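Lysine/ornithine decarboxylase (Vibrio vulnificus, PDB 2PLJ) catalyses the pyridoxal phosphate-dependent decarboxylation of lysine and ornithine, yielding cadaverine and putrescine. Local coordinates at residues A304-Q309 with P372-G377; F148-L153 with L168-S173; R70-A75 with M265-F270. All coordinates share one frame; numbering follows the deposited sequence.

In the fold
Following the chain, residues 70-75 open contact 3 in helix 62-75, and the loop closes only at 265-270, where helix 267-278 begins. Contact 2 is nested inside that span, pairing strand 147-150 with strand 167-171; about 15 Å separates its nearest atoms from those of contact 3. Both belong to the beta/alpha barrel. Contact 1 follows in series, joining strand 300-312 to the loop after strand 369-372 in the beta-barrel part, and no contact crosses another. Contacts 1 and 2 lie about 33 Å apart at their nearest atoms within one chain, yet both reach the second subunit: Asn152 of contact 2 packs on Gln309 of the second subunit.

Contact 1 (A304-Q309 with P372-G377); sequences ASVMGQ and PKLNNG
Gln309 lays its amide across the loop 373-376, where its two ends are used separately. NE2 donates to Leu374 O at 2.9 Å and also to Asn376 OD1 at 3.1 Å. The second acceptor lies close to the plane of the Gln309 amide, whereas NE2 itself stands 45° above the carbonyl plane of Asn376. OE1 takes the ammonium group, Lys373 NZ, at 2.9 Å. The lysine chain turns sharply at its second and fourth torsions, which curls NZ back so that it also donates to Leu374 O. The two nitrogens reach this carbonyl oxygen from opposite faces of its plane, and Lys373 NZ, bridging Gln309 OE1 and Leu374 O, adds a third bond between the glutamine amide and the loop.

Opposite Tyr319 of strand 315-320, two residues, Met307 and Gly308, take the place of one, a classic beta bulge within the mixed sheet of the beta-barrel part. Beside the bulge, Val306 O receives Gly377 N at 2.7 Å, a nearly straight bond (166° at the hydrogen). The valine side chain turns to the loop: CG2 meets Leu374 CD1 at 4.0 Å, the two side chains crossing at about a right angle, while CG1 approaches Asn376 OD1. Two polar groups here bind the second subunit, Asn376 ND2 to Asn154 and Met307 O to Lys158, both of that other chain.

Contact 2 (F148-L153 with L168-S173); sequences FVVDNL and LLVRLS
Phe148 O accepts the shortest polar bond of the pair, from Leu169 N at 2.8 Å, and Leu168 CA brings a C-H to the same oxygen at 3.2 Å. The pattern then steps along both strands: Val150 N donates to Leu169 O, and Arg171 N to Val150 O at 2.9 Å. Partners matched one to one, 148 with 168, 149 with 169 and 150 with 170, establish parallel register, and the 36° between the strand directions shows a marked twist. These are neighbouring strands of the beta/alpha barrel, connected through helix 153-157 as a beta-alpha-beta unit.

On one face Leu168 spreads its two methyls, CD2 against Phe148 CB at 3.8 Å and CD1 against Val150 CG1 at 4.0 Å. Helices lie over this face, Leu156 touching Leu168 and Ile197 touching Val170. On the other face Val149 CG1, anti to its own N (chi1 162°), lies against Arg171 CB at 3.6 Å. From there the arginine runs extended to NE, and its side chain comes to about 3 Å from the bound phosphopyridoxyl-putrescine adduct, whose pocket includes Arg171.

Asp151 follows the first strand. Its OD1 receives Asn152 ND2 at 3.0 Å, nearly along the C-O axis, and its OD2 receives the backbone N of Gly188; Asn152 OD1 in turn caps the next helix at Glu155 N. Asp151 OD2 and Arg171 NE, 5.8 Å apart, form no salt bridge; gripped instead by N-H donors at both oxygens, the carboxylate is probably fixed in rotation at the strand end.

Contact 3 (R70-A75 with M265-F270); sequences RALKNA and MPIDQF
The end of helix 62-75 meets the first turn of helix 267-278, the two backbones coming nearest by CA at Ala75 CA and Asp268 CA, 4.5 Å apart, with no direct hydrogen bond spanning the gap. Ile267 fills the junction. Its chi1 of -165° swings CG1 away from the backbone N and against both Ala75 CB and Leu72 CD1, each at 3.8 Å, and the leucine side chain lies at about a right angle to it. The other branch, CG2, faces Ala71, 3.9 Å from its carbonyl O and 4.3 Å from its CB. Water supplies the polar link: one molecule donates to Ala75 O at 3.0 Å and to Asp268 O at 2.9 Å, bridging the two backbones. A second water between Ala71 O and the Asp268 carboxylate is doubtful, because the aspartate has two conformers and that bond is very short. Phe294 of helix 293-296 touches both Leu72 and Ile267, and Leu72 also rests on Leu81 of strand 79-84. The two helices precede strands 79-84 and 286-289 respectively, which are neighbours in the parallel sheet of the beta/alpha barrel.

Contact 1 (A304-Q309 with P372-G377)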
ATOM      1  N   ALA A 304       5.238  17.569  -1.657  1.00 14.91           N
ATOM      2  CA  ALA A 304       3.778  17.559  -1.870  1.00 16.02           C
ATOM      3  C   ALA A 304       3.247  18.968  -1.797  1.00 16.21           C
ATOM      4  O   ALA A 304       3.905  19.856  -1.260  1.00 16.31           O
ATOM      5  CB  ALA A 304       3.088  16.692  -0.807  1.00 16.63           C
ATOM      6  N   SER A 305       2.068  19.172  -2.369  1.00 16.51           N
ATOM      7  CA  SER A 305       1.444  20.485  -2.360  1.00 16.62           C
ATOM      8  C   SER A 305       0.073  20.433  -1.711  1.00 16.64           C
ATOM      9  O   SER A 305      -0.587  19.380  -1.681  1.00 16.13           O
ATOM     10  CB  SER A 305       1.394  21.066  -3.779  1.00 17.41           C
ATOM     11  OG  SER A 305       0.298  20.569  -4.527  1.00 18.04           O
ATOM     12  N   VAL A 306      -0.351  21.579  -1.192  1.00 15.72           N
ATOM     13  CA  VAL A 306      -1.635  21.687  -0.483  1.00 15.46           C
ATOM     14  C   VAL A 306      -2.761  21.866  -1.529  1.00 15.87           C
ATOM     15  O   VAL A 306      -2.779  22.857  -2.269  1.00 15.79           O
ATOM     16  CB  VAL A 306      -1.641  22.908   0.473  1.00 15.35           C
ATOM     17  CG1 VAL A 306      -2.998  23.072   1.115  1.00 14.41           C
ATOM     18  CG2 VAL A 306      -0.554  22.766   1.541  1.00 14.60           C
ATOM     19  N   MET A 307      -3.696  20.917  -1.553  1.00 15.94           N
ATOM     20  CA  MET A 307      -4.877  20.961  -2.439  1.00 16.53           C
ATOM     21  C   MET A 307      -6.006  21.833  -1.893  1.00 15.90           C
ATOM     22  O   MET A 307      -6.721  22.494  -2.658  1.00 16.28           O
ATOM     23  CB  MET A 307      -5.405  19.543  -2.694  1.00 15.87           C
ATOM     24  CG  MET A 307      -4.390  18.619  -3.373  1.00 17.01           C
ATOM     25  SD  MET A 307      -5.175  17.128  -4.042  1.00 19.29           S
ATOM     26  CE  MET A 307      -6.115  16.502  -2.633  1.00 19.52           C
ATOM     27  N   GLY A 308      -6.156  21.818  -0.571  1.00 14.84           N
ATOM     28  CA  GLY A 308      -7.161  22.624   0.123  1.00 14.44           C
ATOM     29  C   GLY A 308      -6.930  22.521   1.616  1.00 14.66           C
ATOM     30  O   GLY A 308      -5.939  21.919   2.085  1.00 15.51           O
ATOM     31  N   GLN A 309      -7.865  23.091   2.352  1.00 14.68           N
ATOM     32  CA  GLN A 309      -7.684  23.252   3.787  1.00 15.13           C
ATOM     33  C   GLN A 309      -8.971  23.646   4.483  1.00 15.81           C
ATOM     34  O   GLN A 309      -9.845  24.274   3.873  1.00 16.15           O
ATOM     35  CB  GLN A 309      -6.593  24.293   4.068  1.00 14.76           C
ATOM     36  CG  GLN A 309      -6.795  25.660   3.377  1.00 16.13           C
ATOM     37  CD  GLN A 309      -5.669  26.609   3.670  1.00 16.54           C
ATOM     38  OE1 GLN A 309      -5.604  27.205   4.750  1.00 15.74           O
ATOM     39  NE2 GLN A 309      -4.770  26.766   2.713  1.00 16.69           N
ATOM     40  N   PRO A 372       3.564  27.153   9.935  1.00 19.55           N
ATOM     41  CA  PRO A 372       3.070  28.462   9.554  1.00 19.33           C
ATOM     42  C   PRO A 372       1.797  28.311   8.702  1.00 18.94           C
ATOM     43  O   PRO A 372       1.530  27.222   8.157  1.00 18.81           O
ATOM     44  CB  PRO A 372       4.226  29.059   8.734  1.00 19.58           C
ATOM     45  CG  PRO A 372       5.051  27.930   8.328  1.00 19.93           C
ATOM     46  CD  PRO A 372       4.884  26.847   9.344  1.00 19.82           C
ATOM     47  N   LYS A 373       1.003  29.373   8.622  1.00 18.29           N
ATOM     48  CA  LYS A 373      -0.169  29.370   7.755  1.00 18.17           C
ATOM     49  C   LYS A 373       0.248  29.153   6.293  1.00 18.51           C
ATOM     50  O   LYS A 373       1.084  29.889   5.764  1.00 18.77           O
ATOM     51  CB  LYS A 373      -0.980  30.670   7.903  1.00 18.98           C
ATOM     52  CG  LYS A 373      -2.200  30.775   6.990  1.00 19.84           C
ATOM     53  CD  LYS A 373      -3.206  29.637   7.225  1.00 23.39           C
ATOM     54  CE  LYS A 373      -4.504  29.834   6.431  1.00 22.92           C
ATOM     55  NZ  LYS A 373      -4.372  29.840   4.933  1.00 21.09           N
ATOM     56  N   LEU A 374      -0.332  28.126   5.677  1.00 16.56           N
ATOM     57  CA  LEU A 374      -0.077  27.809   4.273  1.00 16.58           C
ATOM     58  C   LEU A 374      -1.269  28.148   3.391  1.00 16.84           C
ATOM     59  O   LEU A 374      -2.421  28.008   3.813  1.00 17.96           O
ATOM     60  CB  LEU A 374       0.210  26.318   4.127  1.00 16.61           C
ATOM     61  CG  LEU A 374       1.348  25.761   4.988  1.00 16.73           C
ATOM     62  CD1 LEU A 374       1.424  24.265   4.736  1.00 15.64           C
ATOM     63  CD2 LEU A 374       2.663  26.478   4.674  1.00 18.35           C
ATOM     64  N   ASN A 375      -0.979  28.591   2.170  1.00 16.67           N
ATOM     65  CA  ASN A 375      -1.982  28.751   1.122  1.00 16.92           C
ATOM     66  C   ASN A 375      -2.092  27.476   0.278  1.00 16.88           C
ATOM     67  O   ASN A 375      -1.130  26.686   0.190  1.00 16.19           O
ATOM     68  CB  ASN A 375      -1.577  29.893   0.195  1.00 17.90           C
ATOM     69  CG  ASN A 375      -1.504  31.232   0.906  1.00 20.08           C
ATOM     70  OD1 ASN A 375      -0.561  31.991   0.705  1.00 25.01           O
ATOM     71  ND2 ASN A 375      -2.496  31.528   1.727  1.00 21.82           N
ATOM     72  N   ASN A 376      -3.232  27.294  -0.388  1.00 16.22           N
ATOM     73  CA  ASN A 376      -3.319  26.210  -1.364  1.00 16.47           C
ATOM     74  C   ASN A 376      -2.194  26.382  -2.368  1.00 15.66           C
ATOM     75  O   ASN A 376      -1.872  27.525  -2.777  1.00 15.87           O
ATOM     76  CB  ASN A 376      -4.670  26.184  -2.088  1.00 16.63           C
ATOM     77  CG  ASN A 376      -5.842  25.919  -1.145  1.00 17.38           C
ATOM     78  OD1 ASN A 376      -5.662  25.476   0.003  1.00 18.65           O
ATOM     79  ND2 ASN A 376      -7.051  26.199  -1.626  1.00 17.75           N
ATOM     80  N   GLY A 377      -1.612  25.248  -2.748  1.00 15.77           N
ATOM     81  CA  GLY A 377      -0.439  25.196  -3.618  1.00 15.25           C
ATOM     82  C   GLY A 377       0.904  25.269  -2.906  1.00 15.08           C
ATOM     83  O   GLY A 377       1.940  24.965  -3.524  1.00 15.43           O
TER

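Contact 2 (F148-L153 with L168-S173)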
ATOM      1  N   PHE A 148      21.338 -18.872  -4.194  1.00 13.77           N
ATOM      2  CA  PHE A 148      19.974 -18.814  -3.641  1.00 13.36           C
ATOM      3  C   PHE A 148      20.052 -19.092  -2.149  1.00 13.65           C
ATOM      4  O   PHE A 148      21.076 -19.593  -1.664  1.00 13.79           O
ATOM      5  CB  PHE A 148      19.057 -19.851  -4.286  1.00 13.79           C
ATOM      6  CG  PHE A 148      18.832 -19.611  -5.754  1.00 14.26           C
ATOM      7  CD1 PHE A 148      17.790 -18.762  -6.178  1.00 14.42           C
ATOM      8  CD2 PHE A 148      19.675 -20.199  -6.705  1.00 15.47           C
ATOM      9  CE1 PHE A 148      17.586 -18.489  -7.527  1.00 14.18           C
ATOM     10  CE2 PHE A 148      19.479 -19.960  -8.061  1.00 16.10           C
ATOM     11  CZ  PHE A 148      18.445 -19.097  -8.488  1.00 15.02           C
ATOM     12  N   VAL A 149      18.958 -18.795  -1.448  1.00 13.56           N
ATOM     13  CA  VAL A 149      18.899 -19.008  -0.004  1.00 14.20           C
ATOM     14  C   VAL A 149      17.894 -20.111   0.296  1.00 14.27           C
ATOM     15  O   VAL A 149      16.817 -20.177  -0.344  1.00 14.35           O
ATOM     16  CB  VAL A 149      18.438 -17.690   0.719  1.00 14.14           C
ATOM     17  CG1 VAL A 149      17.934 -17.982   2.171  1.00 15.33           C
ATOM     18  CG2 VAL A 149      19.536 -16.603   0.679  1.00 16.20           C
ATOM     19  N   VAL A 150      18.216 -20.952   1.277  1.00 13.85           N
ATOM     20  CA  VAL A 150      17.242 -21.879   1.847  1.00 14.44           C
ATOM     21  C   VAL A 150      17.259 -21.769   3.356  1.00 13.55           C
ATOM     22  O   VAL A 150      18.298 -21.459   3.940  1.00 14.43           O
ATOM     23  CB  VAL A 150      17.472 -23.341   1.397  1.00 15.22           C
ATOM     24  CG1 VAL A 150      17.353 -23.440  -0.130  1.00 17.09           C
ATOM     25  CG2 VAL A 150      18.826 -23.881   1.896  1.00 14.69           C
ATOM     26  N   ASP A 151      16.115 -22.021   3.979  1.00 13.06           N
ATOM     27  CA  ASP A 151      16.064 -22.117   5.444  1.00 13.72           C
ATOM     28  C   ASP A 151      15.279 -23.335   5.939  1.00 13.66           C
ATOM     29  O   ASP A 151      14.951 -23.447   7.139  1.00 14.53           O
ATOM     30  CB  ASP A 151      15.547 -20.801   6.039  1.00 14.40           C
ATOM     31  CG  ASP A 151      14.025 -20.609   5.876  1.00 14.37           C
ATOM     32  OD1 ASP A 151      13.320 -21.512   5.343  1.00 15.80           O
ATOM     33  OD2 ASP A 151      13.552 -19.532   6.306  1.00 18.44           O
ATOM     34  N   ASN A 152      14.985 -24.258   5.029  1.00 13.69           N
ATOM     35  CA  ASN A 152      14.276 -25.460   5.406  1.00 14.44           C
ATOM     36  C   ASN A 152      14.439 -26.574   4.362  1.00 14.36           C
ATOM     37  O   ASN A 152      14.858 -26.320   3.219  1.00 14.62           O
ATOM     38  CB  ASN A 152      12.801 -25.138   5.745  1.00 13.90           C
ATOM     39  CG  ASN A 152      11.959 -24.880   4.508  1.00 16.16           C
ATOM     40  OD1 ASN A 152      11.665 -25.814   3.762  1.00 15.42           O
ATOM     41  ND2 ASN A 152      11.538 -23.626   4.304  1.00 14.34           N
ATOM     42  N   LEU A 153      14.120 -27.800   4.774  1.00 14.37           N
ATOM     43  CA  LEU A 153      14.331 -28.968   3.934  1.00 15.01           C
ATOM     44  C   LEU A 153      13.391 -29.024   2.729  1.00 15.14           C
ATOM     45  O   LEU A 153      13.768 -29.561   1.672  1.00 16.13           O
ATOM     46  CB  LEU A 153      14.250 -30.252   4.772  1.00 14.76           C
ATOM     47  CG  LEU A 153      15.465 -30.481   5.694  1.00 14.36           C
ATOM     48  CD1 LEU A 153      15.239 -31.674   6.665  1.00 16.18           C
ATOM     49  CD2 LEU A 153      16.768 -30.698   4.899  1.00 15.77           C
ATOM     50  N   LEU A 168      24.121 -22.623  -2.504  1.00 13.37           N
ATOM     51  CA  LEU A 168      23.090 -22.113  -1.584  1.00 13.31           C
ATOM     52  C   LEU A 168      23.675 -21.474  -0.318  1.00 13.24           C
ATOM     53  O   LEU A 168      24.669 -21.967   0.255  1.00 13.87           O
ATOM     54  CB  LEU A 168      22.177 -23.278  -1.163  1.00 12.80           C
ATOM     55  CG  LEU A 168      21.501 -24.063  -2.304  1.00 13.36           C
ATOM     56  CD1 LEU A 168      20.653 -25.157  -1.711  1.00 14.01           C
ATOM     57  CD2 LEU A 168      20.670 -23.098  -3.166  1.00 14.44           C
ATOM     58  N   LEU A 169      23.028 -20.401   0.131  1.00 12.47           N
ATOM     59  CA  LEU A 169      23.265 -19.842   1.461  1.00 11.73           C
ATOM     60  C   LEU A 169      22.165 -20.372   2.370  1.00 12.56           C
ATOM     61  O   LEU A 169      20.973 -20.317   2.004  1.00 14.79           O
ATOM     62  CB  LEU A 169      23.217 -18.304   1.434  1.00 12.18           C
ATOM     63  CG  LEU A 169      24.352 -17.618   0.660  1.00 12.54           C
ATOM     64  CD1 LEU A 169      24.004 -16.127   0.387  1.00 15.25           C
ATOM     65  CD2 LEU A 169      25.681 -17.760   1.395  1.00 14.34           C
ATOM     66  N   VAL A 170      22.547 -20.855   3.553  1.00 12.92           N
ATOM     67  CA  VAL A 170      21.567 -21.348   4.522  1.00 12.51           C
ATOM     68  C   VAL A 170      21.306 -20.229   5.516  1.00 12.92           C
ATOM     69  O   VAL A 170      22.237 -19.757   6.159  1.00 13.13           O
ATOM     70  CB  VAL A 170      22.059 -22.620   5.285  1.00 12.37           C
ATOM     71  CG1 VAL A 170      20.956 -23.078   6.229  1.00 12.48           C
ATOM     72  CG2 VAL A 170      22.412 -23.724   4.278  1.00 14.08           C
ATOM     73  N   ARG A 171      20.051 -19.780   5.596  1.00 12.44           N
ATOM     74  CA  ARG A 171      19.719 -18.616   6.390  1.00 12.84           C
ATOM     75  C   ARG A 171      19.319 -19.075   7.791  1.00 14.04           C
ATOM     76  O   ARG A 171      18.427 -19.928   7.933  1.00 13.91           O
ATOM     77  CB  ARG A 171      18.566 -17.822   5.762  1.00 12.27           C
ATOM     78  CG  ARG A 171      18.153 -16.638   6.660  1.00 12.61           C
ATOM     79  CD  ARG A 171      17.271 -15.682   5.889  1.00 12.99           C
ATOM     80  NE  ARG A 171      16.679 -14.686   6.774  1.00 14.40           N
ATOM     81  CZ  ARG A 171      15.847 -13.710   6.376  1.00 14.31           C
ATOM     82  NH1 ARG A 171      15.555 -13.526   5.087  1.00 14.46           N
ATOM     83  NH2 ARG A 171      15.311 -12.887   7.289  1.00 16.34           N
ATOM     84  N   LEU A 172      19.988 -18.511   8.786  1.00 13.65           N
ATOM     85  CA  LEU A 172      19.700 -18.792  10.208  1.00 16.02           C
ATOM     86  C   LEU A 172      18.898 -17.653  10.825  1.00 16.86           C
ATOM     87  O   LEU A 172      19.010 -16.499  10.396  1.00 16.71           O
ATOM     88  CB  LEU A 172      20.998 -18.984  11.005  1.00 16.37           C
ATOM     89  CG  LEU A 172      21.725 -20.325  10.872  1.00 16.91           C
ATOM     90  CD1 LEU A 172      22.300 -20.489   9.480  1.00 18.71           C
ATOM     91  CD2 LEU A 172      22.818 -20.519  11.920  1.00 18.54           C
ATOM     92  N   SER A 173      18.103 -17.988  11.836  1.00 18.74           N
ATOM     93  CA  SER A 173      17.550 -16.977  12.737  1.00 21.73           C
ATOM     94  C   SER A 173      17.858 -17.369  14.186  1.00 23.00           C
ATOM     95  O   SER A 173      18.052 -18.545  14.500  1.00 24.38           O
ATOM     96  CB  SER A 173      16.047 -16.778  12.500  1.00 22.13           C
ATOM     97  OG  SER A 173      15.291 -17.844  13.043  1.00 24.78           O
TER

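Contact 3 (R70-A75 with M265-F270)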
ATOM      1  N   ARG A  70      29.672   4.643  -0.328  1.00 12.57           N
ATOM      2  CA  ARG A  70      31.076   4.866   0.054  1.00 12.40           C
ATOM      3  C   ARG A  70      31.268   4.851   1.566  1.00 12.95           C
ATOM      4  O   ARG A  70      32.234   4.282   2.053  1.00 13.47           O
ATOM      5  CB  ARG A  70      31.570   6.162  -0.556  1.00 12.05           C
ATOM      6  CG  ARG A  70      31.619   6.069  -2.078  1.00 11.70           C
ATOM      7  CD  ARG A  70      32.047   7.427  -2.691  1.00 14.59           C
ATOM      8  NE  ARG A  70      31.947   7.398  -4.156  1.00 14.70           N
ATOM      9  CZ  ARG A  70      32.154   8.449  -4.946  1.00 19.25           C
ATOM     10  NH1 ARG A  70      32.484   9.636  -4.434  1.00 19.54           N
ATOM     11  NH2 ARG A  70      32.054   8.314  -6.262  1.00 19.23           N
ATOM     12  N   ALA A  71      30.324   5.457   2.295  1.00 12.86           N
ATOM     13  CA  ALA A  71      30.385   5.499   3.762  1.00 13.32           C
ATOM     14  C   ALA A  71      30.293   4.086   4.344  1.00 13.27           C
ATOM     15  O   ALA A  71      31.044   3.740   5.265  1.00 13.90           O
ATOM     16  CB  ALA A  71      29.308   6.393   4.324  1.00 13.80           C
ATOM     17  N   LEU A  72      29.389   3.261   3.797  1.00 12.83           N
ATOM     18  CA  LEU A  72      29.249   1.884   4.282  1.00 13.53           C
ATOM     19  C   LEU A  72      30.486   1.025   3.952  1.00 13.72           C
ATOM     20  O   LEU A  72      30.956   0.255   4.812  1.00 13.30           O
ATOM     21  CB  LEU A  72      27.970   1.235   3.748  1.00 13.77           C
ATOM     22  CG  LEU A  72      27.650  -0.144   4.371  1.00 15.23           C
ATOM     23  CD1 LEU A  72      27.551  -0.103   5.894  1.00 15.26           C
ATOM     24  CD2 LEU A  72      26.348  -0.647   3.788  1.00 16.47           C
ATOM     25  N   LYS A  73      30.982   1.150   2.714  1.00 14.05           N
ATOM     26  CA  LYS A  73      32.221   0.476   2.288  1.00 14.35           C
ATOM     27  C   LYS A  73      33.359   0.820   3.249  1.00 14.74           C
ATOM     28  O   LYS A  73      34.121  -0.068   3.687  1.00 14.69           O
ATOM     29  CB  LYS A  73      32.572   0.881   0.853  1.00 15.10           C
ATOM     30  CG  LYS A  73      33.697   0.065   0.263  1.00 18.14           C
ATOM     31  CD  LYS A  73      33.974   0.472  -1.178  1.00 23.38           C
ATOM     32  CE  LYS A  73      35.045  -0.431  -1.783  1.00 25.62           C
ATOM     33  NZ  LYS A  73      35.378   0.038  -3.160  1.00 30.68           N
ATOM     34  N   ASN A  74      33.460   2.088   3.629  1.00 14.33           N
ATOM     35  CA  ASN A  74      34.527   2.488   4.533  1.00 16.47           C
ATOM     36  C   ASN A  74      34.324   1.973   5.964  1.00 16.06           C
ATOM     37  O   ASN A  74      35.298   1.679   6.675  1.00 16.41           O
ATOM     38  CB  ASN A  74      34.768   4.002   4.478  1.00 17.35           C
ATOM     39  CG  ASN A  74      36.222   4.347   4.780  1.00 20.47           C
ATOM     40  OD1 ASN A  74      36.637   4.384   5.942  1.00 22.43           O
ATOM     41  ND2 ASN A  74      37.026   4.520   3.725  1.00 24.90           N
ATOM     42  N   ALA A  75      33.060   1.836   6.365  1.00 15.58           N
ATOM     43  CA  ALA A  75      32.676   1.326   7.691  1.00 15.84           C
ATOM     44  C   ALA A  75      32.849  -0.205   7.802  1.00 15.86           C
ATOM     45  O   ALA A  75      33.097  -0.744   8.897  1.00 16.45           O
ATOM     46  CB  ALA A  75      31.230   1.720   8.018  1.00 15.43           C
ATOM     47  N   MET A 265      23.341   5.621  15.695  1.00 22.16           N
ATOM     48  CA  MET A 265      24.787   5.516  15.775  1.00 23.09           C
ATOM     49  C   MET A 265      25.410   5.744  14.397  1.00 21.83           C
ATOM     50  O   MET A 265      24.960   5.139  13.413  1.00 22.23           O
ATOM     51  CB  MET A 265      25.166   4.128  16.278  1.00 22.75           C
ATOM     52  CG  MET A 265      26.391   4.075  17.129  1.00 25.54           C
ATOM     53  SD  MET A 265      26.686   2.349  17.557  1.00 27.40           S
ATOM     54  CE  MET A 265      25.189   1.958  18.452  1.00 27.61           C
ATOM     55  N   PRO A 266      26.428   6.623  14.311  1.00 21.13           N
ATOM     56  CA  PRO A 266      27.198   6.811  13.073  1.00 20.22           C
ATOM     57  C   PRO A 266      27.703   5.473  12.513  1.00 19.38           C
ATOM     58  O   PRO A 266      28.065   4.570  13.293  1.00 18.53           O
ATOM     59  CB  PRO A 266      28.373   7.665  13.528  1.00 20.97           C
ATOM     60  CG  PRO A 266      27.814   8.469  14.681  1.00 21.90           C
ATOM     61  CD  PRO A 266      26.903   7.512  15.398  1.00 21.09           C
ATOM     62  N   ILE A 267      27.743   5.353  11.189  1.00 18.11           N
ATOM     63  CA  ILE A 267      27.958   4.037  10.565  1.00 17.84           C
ATOM     64  C   ILE A 267      29.318   3.392  10.956  1.00 17.88           C
ATOM     65  O   ILE A 267      29.373   2.174  11.151  1.00 16.83           O
ATOM     66  CB  ILE A 267      27.696   4.043   9.032  1.00 17.82           C
ATOM     67  CG1 ILE A 267      27.562   2.610   8.500  1.00 18.43           C
ATOM     68  CG2 ILE A 267      28.773   4.873   8.267  1.00 18.19           C
ATOM     69  CD1 ILE A 267      26.425   1.803   9.141  1.00 20.04           C
ATOM     70  N   ASP A 268      30.388   4.195  11.053  1.00 17.61           N
ATOM     71  CA  ASP A 268      31.714   3.643  11.480  1.00 18.64           C
ATOM     72  C   ASP A 268      31.651   3.009  12.853  1.00 18.42           C
ATOM     73  O   ASP A 268      32.153   1.890  13.058  1.00 19.05           O
ATOM     74  CB  ASP A 268      32.848   4.670  11.491  1.00 19.48           C
ATOM     75  CG  ASP A 268      33.103   5.275  10.149  0.50 20.29           C
ATOM     76  OD1 ASP A 268      32.798   4.614   9.140  0.50 20.99           O
ATOM     77  OD2 ASP A 268      33.635   6.408  10.118  0.50 22.29           O
ATOM     78  N   GLN A 269      31.042   3.732  13.791  1.00 18.57           N
ATOM     79  CA  GLN A 269      30.916   3.272  15.176  1.00 19.09           C
ATOM     80  C   GLN A 269      30.010   2.047  15.255  1.00 18.57           C
ATOM     81  O   GLN A 269      30.322   1.084  15.988  1.00 17.53           O
ATOM     82  CB  GLN A 269      30.377   4.381  16.066  1.00 19.79           C
ATOM     83  CG  GLN A 269      31.359   5.502  16.293  1.00 23.11           C
ATOM     84  CD  GLN A 269      30.678   6.717  16.876  1.00 28.60           C
ATOM     85  OE1 GLN A 269      29.717   6.600  17.656  1.00 30.29           O
ATOM     86  NE2 GLN A 269      31.153   7.898  16.487  1.00 28.99           N
ATOM     87  N   PHE A 270      28.920   2.091  14.482  1.00 17.60           N
ATOM     88  CA  PHE A 270      27.998   0.964  14.364  1.00 16.48           C
ATOM     89  C   PHE A 270      28.709  -0.289  13.919  1.00 16.58           C
ATOM     90  O   PHE A 270      28.519  -1.343  14.529  1.00 17.04           O
ATOM     91  CB  PHE A 270      26.864   1.291  13.389  1.00 17.39           C
ATOM     92  CG  PHE A 270      25.751   0.300  13.415  1.00 16.33           C
ATOM     93  CD1 PHE A 270      24.666   0.479  14.289  1.00 18.51           C
ATOM     94  CD2 PHE A 270      25.754  -0.792  12.536  1.00 17.36           C
ATOM     95  CE1 PHE A 270      23.598  -0.412  14.301  1.00 19.07           C
ATOM     96  CE2 PHE A 270      24.697  -1.693  12.517  1.00 17.51           C
ATOM     97  CZ  PHE A 270      23.600  -1.510  13.386  1.00 17.96           C
TER
HETATM   98  O   HOH W   1      32.233   5.528   6.872  1.00 22.93           O
HETATM   99  O   HOH W   2      34.105   1.041  11.094  1.00 34.93           O